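Local coordinates for protein probable cobalt-precorrin-6B C(15)-methyltransferase (decarboxylating) (Methanothermobacter thermautotrophicus, PDB 1L3I) that probably methylates C-15 of cobalt-precorrin-6B with S-adenosyl-L-methionine and then removes the C-12 carboxylate, giving cobalt-precorrin-7 on the anaerobic route to adenosylcobalamin, at residues Val154-Leu159 against Ala180-Gly185. Sequence-based numbering, arbitrary orientation.
Sequences VNITEL and ALIYTG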
loop_
_atom_site.group_PDB
_atom_site.type_symbol
_atom_site.label_atom_id
_atom_site.label_comp_id
_atom_site.label_asym_id
_atom_site.label_seq_id
_atom_site.Cartn_x
_atom_site.Cartn_y
_atom_site.Cartn_z
ATOM N N VAL A 154 9.178 19.937 8.741
ATOM C CA VAL A 154 9.027 18.968 7.652
ATOM C C VAL A 154 8.020 17.847 7.862
ATOM O O VAL A 154 7.896 17.308 8.962
ATOM C CB VAL A 154 10.353 18.296 7.352
ATOM C CG1 VAL A 154 10.247 17.483 6.094
ATOM C CG2 VAL A 154 11.442 19.327 7.237
ATOM N N ASN A 155 7.339 17.466 6.783
ATOM C CA ASN A 155 6.363 16.381 6.820
ATOM C C ASN A 155 6.550 15.463 5.622
ATOM O O ASN A 155 7.075 15.900 4.600
ATOM C CB ASN A 155 4.943 16.926 6.790
ATOM C CG ASN A 155 4.580 17.640 8.057
ATOM O OD1 ASN A 155 4.172 17.012 9.040
ATOM N ND2 ASN A 155 4.760 18.964 8.067
ATOM N N ILE A 156 6.149 14.192 5.752
ATOM C CA ILE A 156 6.263 13.240 4.641
ATOM C C ILE A 156 5.001 12.397 4.523
ATOM O O ILE A 156 4.491 11.906 5.528
ATOM C CB ILE A 156 7.522 12.287 4.764
ATOM C CG1 ILE A 156 7.589 11.340 3.553
ATOM C CG2 ILE A 156 7.470 11.488 6.061
ATOM C CD1 ILE A 156 8.849 10.553 3.419
ATOM N N THR A 157 4.466 12.282 3.316
ATOM C CA THR A 157 3.298 11.451 3.058
ATOM C C THR A 157 3.622 10.519 1.910
ATOM O O THR A 157 4.105 10.963 0.870
ATOM C CB THR A 157 2.091 12.277 2.675
ATOM O OG1 THR A 157 1.739 13.106 3.774
ATOM C CG2 THR A 157 0.918 11.401 2.317
ATOM N N GLU A 158 3.397 9.224 2.103
ATOM C CA GLU A 158 3.662 8.245 1.062
ATOM C C GLU A 158 2.352 7.686 0.529
ATOM O O GLU A 158 1.552 7.138 1.291
ATOM C CB GLU A 158 4.503 7.111 1.601
ATOM C CG GLU A 158 4.930 6.169 0.506
ATOM C CD GLU A 158 6.423 6.007 0.416
ATOM O OE1 GLU A 158 7.171 6.707 1.140
ATOM O OE2 GLU A 158 6.847 5.152 -0.384
ATOM N N LEU A 159 2.150 7.819 -0.774
ATOM C CA LEU A 159 0.939 7.307 -1.390
ATOM C C LEU A 159 1.138 6.042 -2.192
ATOM O O LEU A 159 2.023 5.975 -3.050
ATOM C CB LEU A 159 0.316 8.335 -2.336
ATOM C CG LEU A 159 -0.264 9.654 -1.850
ATOM C CD1 LEU A 159 -1.117 10.237 -2.978
ATOM C CD2 LEU A 159 -1.122 9.430 -0.615
ATOM N N ALA A 180 6.425 9.625 -2.554
ATOM C CA ALA A 180 6.342 10.348 -1.293
ATOM C C ALA A 180 6.389 11.862 -1.558
ATOM O O ALA A 180 7.015 12.329 -2.521
ATOM C CB ALA A 180 7.493 9.942 -0.368
ATOM N N LEU A 181 5.663 12.615 -0.743
ATOM C CA LEU A 181 5.649 14.062 -0.857
ATOM C C LEU A 181 6.207 14.604 0.450
ATOM O O LEU A 181 5.656 14.329 1.524
ATOM C CB LEU A 181 4.235 14.614 -1.079
ATOM C CG LEU A 181 3.516 14.222 -2.371
ATOM C CD1 LEU A 181 2.156 14.881 -2.392
ATOM C CD2 LEU A 181 4.326 14.627 -3.588
ATOM N N ILE A 182 7.377 15.243 0.368
ATOM C CA ILE A 182 8.024 15.843 1.527
ATOM C C ILE A 182 7.684 17.338 1.432
ATOM O O ILE A 182 8.049 18.003 0.458
ATOM C CB ILE A 182 9.560 15.594 1.519
ATOM C CG1 ILE A 182 9.854 14.102 1.641
ATOM C CG2 ILE A 182 10.233 16.346 2.666
ATOM C CD1 ILE A 182 9.745 13.343 0.362
ATOM N N TYR A 183 6.967 17.866 2.419
ATOM C CA TYR A 183 6.562 19.262 2.372
ATOM C C TYR A 183 6.817 20.032 3.665
ATOM O O TYR A 183 6.835 19.454 4.758
ATOM C CB TYR A 183 5.095 19.366 1.937
ATOM C CG TYR A 183 4.130 18.626 2.837
ATOM C CD1 TYR A 183 3.409 19.318 3.812
ATOM C CD2 TYR A 183 4.013 17.235 2.789
ATOM C CE1 TYR A 183 2.585 18.650 4.708
ATOM C CE2 TYR A 183 3.195 16.561 3.685
ATOM C CZ TYR A 183 2.502 17.274 4.651
ATOM O OH TYR A 183 1.730 16.613 5.581
ATOM N N THR A 184 6.988 21.347 3.516
ATOM C CA THR A 184 7.290 22.258 4.624
ATOM C C THR A 184 6.112 22.869 5.391
ATOM O O THR A 184 4.945 22.753 4.982
ATOM C CB THR A 184 8.244 23.401 4.164
ATOM O OG1 THR A 184 7.618 24.169 3.131
ATOM C CG2 THR A 184 9.554 22.831 3.620
ATOM N N GLY A 185 6.466 23.561 6.486
ATOM C CA GLY A 185 5.520 24.215 7.393
ATOM C C GLY A 185 4.551 25.283 6.899
ATOM O O GLY A 185 4.426 25.536 5.693
HETATM O O HOH W 1 2.359 13.811 6.412
#
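With CG between its backbone N and carbonyl carbon (chi1 58°), Tyr183 swings its ring across the neighbouring strand and over Asn155. The resulting contact is CH-pi: Asn155 CB lies 3.6 Å from the centroid of the Tyr183 ring, 25° off its normal and displaced toward the hydroxyl end. Thr157 OG1 approaches the same ring at its edge, near its plane. One water ties the polar ends together, bonded to Tyr183 OH (3.0 Å) and Thr157 OG1 (2.8 Å) and donating to Ile156 O.

Beneath these side chains the axes of strand segments 155-159 and 180-183 run antiparallel, 165° between their directions. Asn155 and Tyr183 form one hydrogen-bonded pair, Thr157 and Leu181 the next; the shortest of the four N-H to O bonds joins Leu181 N to Thr157 O at 2.8 Å. On the face bearing Ile156 and Ile182 the contacts are mostly apolar: Ile156 CG1 runs alongside Ile182 CG1 at 4.1 Å. Val154 CG1 reaches Ile182 CG2 at 3.6 Å. Helix 137-149 packs on this face, and its Lys140 forms a salt bridge with Glu158; Leu181, on the other face, touches helix 19-29.

Strand 170-183, antiparallel to both its neighbours, lies between 128-134 and the outermost strand 155-167, as in class I methyltransferases. Thr157, Glu158 and Leu159 also pair, antiparallel, with a strand of a second subunit, extending the sheet across the interface. Chemically, a largely apolar face, with the Glu158-Lys140 salt bridge at one end, backs one where a shared water links two hydroxyls to a strand carbonyl, probably restraining the Tyr183 ring at its hydroxyl end.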